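Local coordinates for protein 5-oxopent-3-ene-1,2,5-tricarboxylate decarboxylase (Exiguobacterium antarcticum B7, PDB 6IYM) that belongs to the fumarylacetoacetate hydrolase family and binds a magnesium ion through a cluster of acidic side chains, at residues P68-I73 with A233-A238; V95-A100 with I153-A158; D109-H114 with D175-F180. One frame throughout, in Å; residues are numbered along the deposited sequence.

Interaction 1 (P68-I73 with A233-A238); sequences PPRNVI and AGDVIA
Pro-69 fits over the bare backbone of Gly-234: its ring carbon CD rests 3.6 Å from the carbonyl O of Gly-234, and a CB on the glycine would point at the proline. A residue without a side chain suits this place because the phi of Gly-234 is positive (90°). One step further in, CB of Pro-68 meets CG2 of Val-236 at 4.2 Å, and Tyr-66 and Ile-104 close in around these two side chains.

The next bump is CG1 of Val-72, placed anti to the backbone N (chi1 177°). It lies against the carbonyl O of Val-236 and 4.0 Å from CG1 of that valine, while the short methyl of Ala-238 lies more loosely at the end of the groove. Here the two segments become neighbouring parallel strands of the large mixed sheet of this fumarylacetoacetate hydrolase-family domain, with strand 121-131 flanking 236-238 on its other side. Ile-73 straddles Ile-237 in the ladder: its N donates to Val-236 O (3.0 Å) and its O accepts from Ala-238 N (2.7 Å). The two isoleucines stand on one face of the sheet, CB of Ile-73 coming near CG1 of Ile-237; beta-branched residues suit such strands.

Beside this apolar row, Arg-70 reaches Asp-235 through an extended chain and meets it side-on. NE donates to OD1 at 2.8 Å and NH2 to OD2 at 3.0 Å, each carboxylate oxygen accepting on its syn lone pair, and the guanidinium and carboxylate planes are only 20° apart. The two bonds hold both groups flat against rotation. NH2 also reaches Thr-230 O, OD2 accepts from Glu-232 N, and NH1 bonds Ser-102 of the second subunit.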
loop_
_atom_site.group_PDB
_atom_site.type_symbol
_atom_site.label_atom_id
_atom_site.label_comp_id
_atom_site.label_asym_id
_atom_site.label_seq_id
_atom_site.Cartn_x
_atom_site.Cartn_y
_atom_site.Cartn_z
ATOM N N PRO A 68 -1.206 0.846 9.962
ATOM C CA PRO A 68 -1.361 -0.395 9.217
ATOM C C PRO A 68 -0.005 -0.714 8.587
ATOM O O PRO A 68 0.681 0.178 8.096
ATOM C CB PRO A 68 -2.454 -0.115 8.176
ATOM C CG PRO A 68 -3.033 1.239 8.532
ATOM C CD PRO A 68 -2.010 1.935 9.407
ATOM N N PRO A 69 0.441 -1.984 8.628
ATOM C CA PRO A 69 1.758 -2.348 8.104
ATOM C C PRO A 69 1.833 -2.212 6.572
ATOM O O PRO A 69 2.921 -2.181 6.035
ATOM C CB PRO A 69 1.885 -3.811 8.563
ATOM C CG PRO A 69 0.452 -4.315 8.567
ATOM C CD PRO A 69 -0.312 -3.139 9.147
ATOM N N ARG A 70 0.682 -2.136 5.894
ATOM C CA ARG A 70 0.640 -1.884 4.438
ATOM C C ARG A 70 -0.588 -1.031 4.093
ATOM O O ARG A 70 -1.387 -0.755 5.007
ATOM C CB ARG A 70 0.788 -3.232 3.716
ATOM C CG ARG A 70 -0.463 -4.081 3.617
ATOM C CD ARG A 70 -0.018 -5.473 3.192
ATOM N NE ARG A 70 -1.120 -6.366 2.858
ATOM C CZ ARG A 70 -1.103 -7.291 1.895
ATOM N NH1 ARG A 70 -0.042 -7.450 1.119
ATOM N NH2 ARG A 70 -2.168 -8.045 1.703
ATOM N N ASN A 71 -0.732 -0.599 2.831
ATOM C CA ASN A 71 -1.808 0.358 2.486
ATOM C C ASN A 71 -3.142 -0.266 2.890
ATOM O O ASN A 71 -3.299 -1.498 2.785
ATOM C CB ASN A 71 -1.881 0.728 1.016
ATOM C CG ASN A 71 -0.664 1.459 0.495
ATOM O OD1 ASN A 71 0.380 1.474 1.124
ATOM N ND2 ASN A 71 -0.787 2.019 -0.693
ATOM N N VAL A 72 -4.049 0.575 3.372
ATOM C CA VAL A 72 -5.475 0.224 3.622
ATOM C C VAL A 72 -6.107 -0.162 2.268
ATOM O O VAL A 72 -6.001 0.615 1.290
ATOM C CB VAL A 72 -6.209 1.405 4.286
ATOM C CG1 VAL A 72 -7.684 1.098 4.472
ATOM C CG2 VAL A 72 -5.568 1.770 5.612
ATOM N N ILE A 73 -6.673 -1.358 2.189
ATOM C CA ILE A 73 -7.334 -1.855 0.947
ATOM C C ILE A 73 -8.774 -1.369 0.963
ATOM O O ILE A 73 -9.427 -1.622 1.986
ATOM C CB ILE A 73 -7.254 -3.384 0.830
ATOM C CG1 ILE A 73 -5.799 -3.868 0.863
ATOM C CG2 ILE A 73 -7.996 -3.848 -0.413
ATOM C CD1 ILE A 73 -5.625 -5.372 1.082
ATOM N N ALA A 233 -1.986 -10.486 8.528
ATOM C CA ALA A 233 -2.434 -10.088 9.875
ATOM C C ALA A 233 -2.242 -8.567 10.009
ATOM O O ALA A 233 -1.168 -8.066 9.664
ATOM C CB ALA A 233 -1.673 -10.852 10.934
ATOM N N GLY A 234 -3.295 -7.857 10.410
ATOM C CA GLY A 234 -3.272 -6.391 10.580
ATOM C C GLY A 234 -3.655 -5.647 9.321
ATOM O O GLY A 234 -3.664 -4.380 9.360
ATOM N N ASP A 235 -3.939 -6.352 8.222
ATOM C CA ASP A 235 -4.590 -5.713 7.042
ATOM C C ASP A 235 -5.895 -5.024 7.472
ATOM O O ASP A 235 -6.629 -5.584 8.330
ATOM C CB ASP A 235 -4.909 -6.724 5.949
ATOM C CG ASP A 235 -3.861 -6.811 4.864
ATOM O OD1 ASP A 235 -3.070 -5.853 4.731
ATOM O OD2 ASP A 235 -3.856 -7.839 4.156
ATOM N N VAL A 236 -6.174 -3.860 6.885
ATOM C CA VAL A 236 -7.423 -3.067 7.084
ATOM C C VAL A 236 -8.153 -3.013 5.741
ATOM O O VAL A 236 -7.610 -2.457 4.775
ATOM C CB VAL A 236 -7.143 -1.648 7.615
ATOM C CG1 VAL A 236 -8.425 -0.863 7.877
ATOM C CG2 VAL A 236 -6.298 -1.669 8.872
ATOM N N ILE A 237 -9.364 -3.547 5.674
ATOM C CA ILE A 237 -10.153 -3.495 4.420
ATOM C C ILE A 237 -11.340 -2.565 4.653
ATOM O O ILE A 237 -12.221 -2.899 5.507
ATOM C CB ILE A 237 -10.549 -4.918 3.981
ATOM C CG1 ILE A 237 -9.327 -5.834 3.966
ATOM C CG2 ILE A 237 -11.238 -4.883 2.622
ATOM C CD1 ILE A 237 -9.623 -7.271 3.649
ATOM N N ALA A 238 -11.395 -1.471 3.897
ATOM C CA ALA A 238 -12.497 -0.495 3.947
ATOM C C ALA A 238 -13.586 -0.972 2.974
ATOM O O ALA A 238 -13.274 -1.084 1.808
ATOM C CB ALA A 238 -11.976 0.865 3.616
#

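Interaction 2 (V95-A100 with I153-A158); sequences VLFTKA and INDVTA. With MG (magnesium ion), chain C.
The ammonium nitrogen of Lys-99 is gripped by three oxygens: NZ forms a salt bridge with Asp-155 OD1 at 2.8 Å and donates to the carbonyl oxygens of Lys-172 and Phe-177. Val-156 O lies 2.9 Å from the same NZ. A lysine suits the place because its chain can fold; bends at chi3 (87°) and chi4 (72°) curl the end round to the carboxylate. NZ meets OD1 on its anti side, somewhat out of the carboxylate plane.

The other oxygen, Asp-155 OD2, binds the magnesium ion at 2.1 Å and also accepts from Lys-172 NZ. Glu-124 and Glu-126 are the other protein ligands. Phe-97 directs its slightly positive C-H edge at this oxygen, CE2 lying 3.9 Å from OD2, a weakly favourable approach at most.

Asp-155 is the centre of an inverse gamma turn that interrupts strand 147-158, and its carbonyl O accepts a bond from Thr-157 OG1 at 2.9 Å. With one oxygen held by Lys-99 and the other by the metal, the carboxylate is probably restrained in rotation, consistent with Lys-99 serving as a second-shell residue that positions a first-shell magnesium ligand.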
loop_
_atom_site.group_PDB
_atom_site.type_symbol
_atom_site.label_atom_id
_atom_site.label_comp_id
_atom_site.label_asym_id
_atom_site.label_seq_id
_atom_site.Cartn_x
_atom_site.Cartn_y
_atom_site.Cartn_z
ATOM N N VAL A 95 -14.318 -3.046 -7.400
ATOM C CA VAL A 95 -13.260 -2.020 -7.604
ATOM C C VAL A 95 -12.417 -2.024 -6.326
ATOM O O VAL A 95 -13.032 -2.052 -5.220
ATOM C CB VAL A 95 -13.887 -0.640 -7.906
ATOM C CG1 VAL A 95 -12.874 0.493 -7.890
ATOM C CG2 VAL A 95 -14.632 -0.641 -9.234
ATOM N N LEU A 96 -11.086 -2.106 -6.467
ATOM C CA LEU A 96 -10.142 -2.164 -5.323
ATOM C C LEU A 96 -9.062 -1.113 -5.540
ATOM O O LEU A 96 -8.594 -1.028 -6.632
ATOM C CB LEU A 96 -9.529 -3.562 -5.203
ATOM C CG LEU A 96 -10.421 -4.603 -4.532
ATOM C CD1 LEU A 96 -9.828 -6.002 -4.643
ATOM C CD2 LEU A 96 -10.665 -4.257 -3.066
ATOM N N PHE A 97 -8.739 -0.322 -4.518
ATOM C CA PHE A 97 -7.623 0.662 -4.520
ATOM C C PHE A 97 -7.110 0.811 -3.083
ATOM O O PHE A 97 -7.696 0.192 -2.156
ATOM C CB PHE A 97 -8.082 1.995 -5.112
ATOM C CG PHE A 97 -9.364 2.471 -4.500
ATOM C CD1 PHE A 97 -10.580 2.089 -5.032
ATOM C CD2 PHE A 97 -9.343 3.259 -3.362
ATOM C CE1 PHE A 97 -11.765 2.506 -4.448
ATOM C CE2 PHE A 97 -10.527 3.665 -2.773
ATOM C CZ PHE A 97 -11.735 3.288 -3.317
ATOM N N THR A 98 -6.056 1.603 -2.871
ATOM C CA THR A 98 -5.431 1.691 -1.530
ATOM C C THR A 98 -5.288 3.138 -1.071
ATOM O O THR A 98 -5.402 4.090 -1.894
ATOM C CB THR A 98 -4.087 0.961 -1.542
ATOM O OG1 THR A 98 -3.154 1.694 -2.340
ATOM C CG2 THR A 98 -4.229 -0.451 -2.048
ATOM N N LYS A 99 -5.009 3.273 0.216
ATOM C CA LYS A 99 -4.649 4.547 0.881
ATOM C C LYS A 99 -3.315 4.342 1.592
ATOM O O LYS A 99 -3.247 3.393 2.366
ATOM C CB LYS A 99 -5.716 4.928 1.903
ATOM C CG LYS A 99 -7.045 5.345 1.287
ATOM C CD LYS A 99 -8.128 5.420 2.318
ATOM C CE LYS A 99 -8.185 6.776 2.999
ATOM N NZ LYS A 99 -8.714 7.820 2.077
ATOM N N ALA A 100 -2.309 5.173 1.298
ATOM C CA ALA A 100 -0.989 5.150 1.971
ATOM C C ALA A 100 -1.220 5.227 3.472
ATOM O O ALA A 100 -2.120 5.952 3.899
ATOM C CB ALA A 100 -0.110 6.272 1.504
ATOM N N ILE A 153 -13.345 3.475 9.215
ATOM C CA ILE A 153 -12.470 4.277 8.333
ATOM C C ILE A 153 -13.327 5.403 7.761
ATOM O O ILE A 153 -14.448 5.121 7.348
ATOM C CB ILE A 153 -11.876 3.388 7.226
ATOM C CG1 ILE A 153 -10.833 2.446 7.813
ATOM C CG2 ILE A 153 -11.311 4.215 6.092
ATOM C CD1 ILE A 153 -9.550 3.123 8.092
ATOM N N ASN A 154 -12.795 6.623 7.741
ATOM C CA ASN A 154 -13.306 7.729 6.900
ATOM C C ASN A 154 -12.372 7.806 5.694
ATOM O O ASN A 154 -11.205 8.266 5.855
ATOM C CB ASN A 154 -13.417 9.041 7.680
ATOM C CG ASN A 154 -14.202 10.111 6.946
ATOM O OD1 ASN A 154 -14.466 10.000 5.743
ATOM N ND2 ASN A 154 -14.481 11.198 7.636
ATOM N N ASP A 155 -12.864 7.359 4.539
ATOM C CA ASP A 155 -12.094 7.334 3.269
ATOM C C ASP A 155 -12.169 8.748 2.721
ATOM O O ASP A 155 -12.888 8.967 1.742
ATOM C CB ASP A 155 -12.620 6.241 2.316
ATOM C CG ASP A 155 -12.008 6.194 0.911
ATOM O OD1 ASP A 155 -10.984 6.857 0.677
ATOM O OD2 ASP A 155 -12.587 5.495 0.025
ATOM N N VAL A 156 -11.481 9.683 3.354
ATOM C CA VAL A 156 -11.473 11.108 2.907
ATOM C C VAL A 156 -10.861 11.131 1.494
ATOM O O VAL A 156 -9.890 10.384 1.252
ATOM C CB VAL A 156 -10.720 12.032 3.887
ATOM C CG1 VAL A 156 -10.634 13.458 3.349
ATOM C CG2 VAL A 156 -11.308 12.020 5.282
ATOM N N THR A 157 -11.427 11.937 0.591
ATOM C CA THR A 157 -11.176 11.893 -0.861
ATOM C C THR A 157 -11.165 13.312 -1.450
ATOM O O THR A 157 -12.075 14.099 -1.132
ATOM C CB THR A 157 -12.259 11.070 -1.570
ATOM O OG1 THR A 157 -12.379 9.750 -1.041
ATOM C CG2 THR A 157 -12.024 10.995 -3.065
ATOM N N ALA A 158 -10.197 13.594 -2.328
ATOM C CA ALA A 158 -10.147 14.790 -3.190
ATOM C C ALA A 158 -10.760 14.395 -4.528
ATOM O O ALA A 158 -10.067 13.778 -5.338
ATOM C CB ALA A 158 -8.714 15.256 -3.352
HETATM MG MG MG C . -14.458 4.564 -0.117
#

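Interaction 3 (D109-H114 with D175-F180); sequences DPIERH and DGFCPF
His-114 and Asp-175 form the one hydrogen bond of this contact. NE2 of the imidazole donates to the carbonyl O of Asp-175 at 2.7 Å with an N-H...O angle of 166°; the oxygen lies close to the ring plane and offers a lone pair in the carbonyl plane. A histidine suits the spot because a flat, rigid ring can direct an N-H at a loop carbonyl while its CD2 touches Phe-177.

In that aromatic meeting CE1 of Phe-177 comes to 3.7 Å from CD2 of His-114. The two rings stand at 86° to each other. The edge of the phenylalanine also faces the backbone of the other segment, with CE1 3.8 Å from Glu-112 O.

Apolar contacts continue along Ile-111. Its side chain crosses Pro-179 at about a right angle, CD1 4.0 Å from CG of the proline, and its CG2 touches CD1 of Phe-177.

Backbone atoms of Gly-176 fit closely as well. Its O lies 3.5 Å from CG1 of Ile-111, and its bare CA comes to 4.2 Å from Glu-112 N; a CB would clash with that nitrogen, and at these backbone angles also with the carbonyl O of Asp-175.

The charged side chains run alongside one another. Glu-112 extends with CG anti to its N (chi1 177°), pointing the same way as Asp-175, with OE2 and Asp-175 OD2 4.7 Å apart. Arg-136 of the second subunit forms salt bridges with both (Glu-112 OE1 and Asp-175 OD2) and would be expected to offset their repulsion; Thr-230 of that subunit also bonds Asp-175.

Strand 111-112 is an outermost strand of the five-stranded sheet, whereas Pro-179 belongs to strand 178-186 of the large mixed sheet: the contact is a junction between the two sheets of this fumarylacetoacetate hydrolase-family domain, made at the subunit boundary.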
loop_
_atom_site.group_PDB
_atom_site.type_symbol
_atom_site.label_atom_id
_atom_site.label_comp_id
_atom_site.label_asym_id
_atom_site.label_seq_id
_atom_site.Cartn_x
_atom_site.Cartn_y
_atom_site.Cartn_z
ATOM N N ASP A 109 -8.344 13.727 15.711
ATOM C CA ASP A 109 -7.219 14.345 14.968
ATOM C C ASP A 109 -7.780 15.166 13.824
ATOM O O ASP A 109 -8.689 14.723 13.110
ATOM C CB ASP A 109 -6.240 13.328 14.379
ATOM C CG ASP A 109 -5.314 12.740 15.413
ATOM O OD1 ASP A 109 -5.434 13.168 16.572
ATOM O OD2 ASP A 109 -4.525 11.814 15.060
ATOM N N PRO A 110 -7.170 16.335 13.570
ATOM C CA PRO A 110 -7.508 17.131 12.400
ATOM C C PRO A 110 -7.234 16.393 11.077
ATOM O O PRO A 110 -6.285 15.601 11.006
ATOM C CB PRO A 110 -6.582 18.355 12.501
ATOM C CG PRO A 110 -6.091 18.367 13.933
ATOM C CD PRO A 110 -6.094 16.929 14.390
ATOM N N ILE A 111 -8.087 16.639 10.075
ATOM C CA ILE A 111 -7.839 16.280 8.656
ATOM C C ILE A 111 -7.225 17.513 7.992
ATOM O O ILE A 111 -7.896 18.545 7.939
ATOM C CB ILE A 111 -9.142 15.837 7.957
ATOM C CG1 ILE A 111 -9.677 14.511 8.506
ATOM C CG2 ILE A 111 -8.968 15.772 6.456
ATOM C CD1 ILE A 111 -11.181 14.442 8.488
ATOM N N GLU A 112 -5.976 17.430 7.552
ATOM C CA GLU A 112 -5.313 18.545 6.844
ATOM C C GLU A 112 -6.177 18.900 5.629
ATOM O O GLU A 112 -6.562 17.982 4.893
ATOM C CB GLU A 112 -3.874 18.132 6.525
ATOM C CG GLU A 112 -3.090 19.146 5.730
ATOM C CD GLU A 112 -1.603 18.849 5.605
ATOM O OE1 GLU A 112 -0.896 19.711 5.052
ATOM O OE2 GLU A 112 -1.153 17.755 6.031
ATOM N N ARG A 113 -6.498 20.187 5.446
ATOM C CA ARG A 113 -7.448 20.682 4.409
ATOM C C ARG A 113 -6.837 20.645 2.996
ATOM O O ARG A 113 -7.614 20.401 2.015
ATOM C CB ARG A 113 -7.915 22.097 4.783
ATOM C CG ARG A 113 -8.519 22.903 3.638
ATOM C CD ARG A 113 -9.928 22.462 3.284
ATOM N NE ARG A 113 -10.446 23.172 2.118
ATOM C CZ ARG A 113 -10.234 22.830 0.862
ATOM N NH1 ARG A 113 -9.515 21.756 0.578
ATOM N NH2 ARG A 113 -10.753 23.555 -0.121
ATOM N N HIS A 114 -5.531 20.908 2.858
ATOM C CA HIS A 114 -4.775 20.918 1.569
ATOM C C HIS A 114 -5.502 21.807 0.530
ATOM O O HIS A 114 -5.748 21.335 -0.599
ATOM C CB HIS A 114 -4.571 19.475 1.039
ATOM C CG HIS A 114 -3.836 18.521 1.937
ATOM N ND1 HIS A 114 -2.457 18.370 1.905
ATOM C CD2 HIS A 114 -4.292 17.587 2.809
ATOM C CE1 HIS A 114 -2.097 17.464 2.795
ATOM N NE2 HIS A 114 -3.214 16.951 3.361
ATOM N N ASP A 175 -1.800 13.405 3.331
ATOM C CA ASP A 175 -1.701 13.328 4.805
ATOM C C ASP A 175 -3.052 13.801 5.404
ATOM O O ASP A 175 -3.559 14.847 4.989
ATOM C CB ASP A 175 -0.500 14.115 5.342
ATOM C CG ASP A 175 0.874 13.621 4.855
ATOM O OD1 ASP A 175 0.955 12.566 4.165
ATOM O OD2 ASP A 175 1.858 14.306 5.130
ATOM N N GLY A 176 -3.618 13.043 6.342
ATOM C CA GLY A 176 -4.870 13.380 7.042
ATOM C C GLY A 176 -6.071 12.646 6.475
ATOM O O GLY A 176 -7.105 12.633 7.165
ATOM N N PHE A 177 -5.952 12.004 5.305
ATOM C CA PHE A 177 -7.124 11.499 4.541
ATOM C C PHE A 177 -7.613 10.123 5.029
ATOM O O PHE A 177 -8.459 9.523 4.311
ATOM C CB PHE A 177 -6.815 11.464 3.050
ATOM C CG PHE A 177 -6.989 12.777 2.330
ATOM C CD1 PHE A 177 -6.859 13.983 2.988
ATOM C CD2 PHE A 177 -7.226 12.787 0.972
ATOM C CE1 PHE A 177 -7.014 15.184 2.304
ATOM C CE2 PHE A 177 -7.382 13.982 0.282
ATOM C CZ PHE A 177 -7.278 15.183 0.957
ATOM N N CYS A 178 -7.143 9.593 6.166
ATOM C CA CYS A 178 -7.646 8.279 6.649
ATOM C C CYS A 178 -7.812 8.244 8.167
ATOM O O CYS A 178 -7.119 7.500 8.865
ATOM C CB CYS A 178 -6.753 7.146 6.143
ATOM S SG CYS A 178 -7.595 5.546 6.178
ATOM N N PRO A 179 -8.818 8.959 8.729
ATOM C CA PRO A 179 -9.304 8.689 10.074
ATOM C C PRO A 179 -9.584 7.204 10.250
ATOM O O PRO A 179 -10.193 6.609 9.366
ATOM C CB PRO A 179 -10.642 9.431 10.146
ATOM C CG PRO A 179 -10.399 10.618 9.240
ATOM C CD PRO A 179 -9.561 10.064 8.108
ATOM N N PHE A 180 -9.145 6.664 11.378
ATOM C CA PHE A 180 -9.206 5.226 11.692
ATOM C C PHE A 180 -9.431 5.083 13.189
ATOM O O PHE A 180 -8.610 5.564 13.949
ATOM C CB PHE A 180 -7.920 4.570 11.194
ATOM C CG PHE A 180 -7.726 3.123 11.570
ATOM C CD1 PHE A 180 -8.750 2.212 11.423
ATOM C CD2 PHE A 180 -6.458 2.639 11.883
ATOM C CE1 PHE A 180 -8.539 0.873 11.716
ATOM C CE2 PHE A 180 -6.240 1.291 12.136
ATOM C CZ PHE A 180 -7.289 0.417 12.097
#

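All three contacts are buried, yet their depth and chemistry differ. Interactions 1 and 2 lie nearer the chain centre and share neighbouring strands of the large mixed sheet: Val-72 O accepts from Lys-99 N, probably as a hydrogen bond, at 3.0 Å. The first is a parallel strand pairing with a salt bridge at its margin; the second is side-chain chemistry at the magnesium site. Interaction 3 lies further out, includes partly exposed acidic residues, and joins that sheet to the five-stranded one. Asn-154 N and Pro-179 O, 3.1 Å apart, tie it to interaction 2, while Phe-180 packs on Val-236 of interaction 1. Each contact also touches the second subunit.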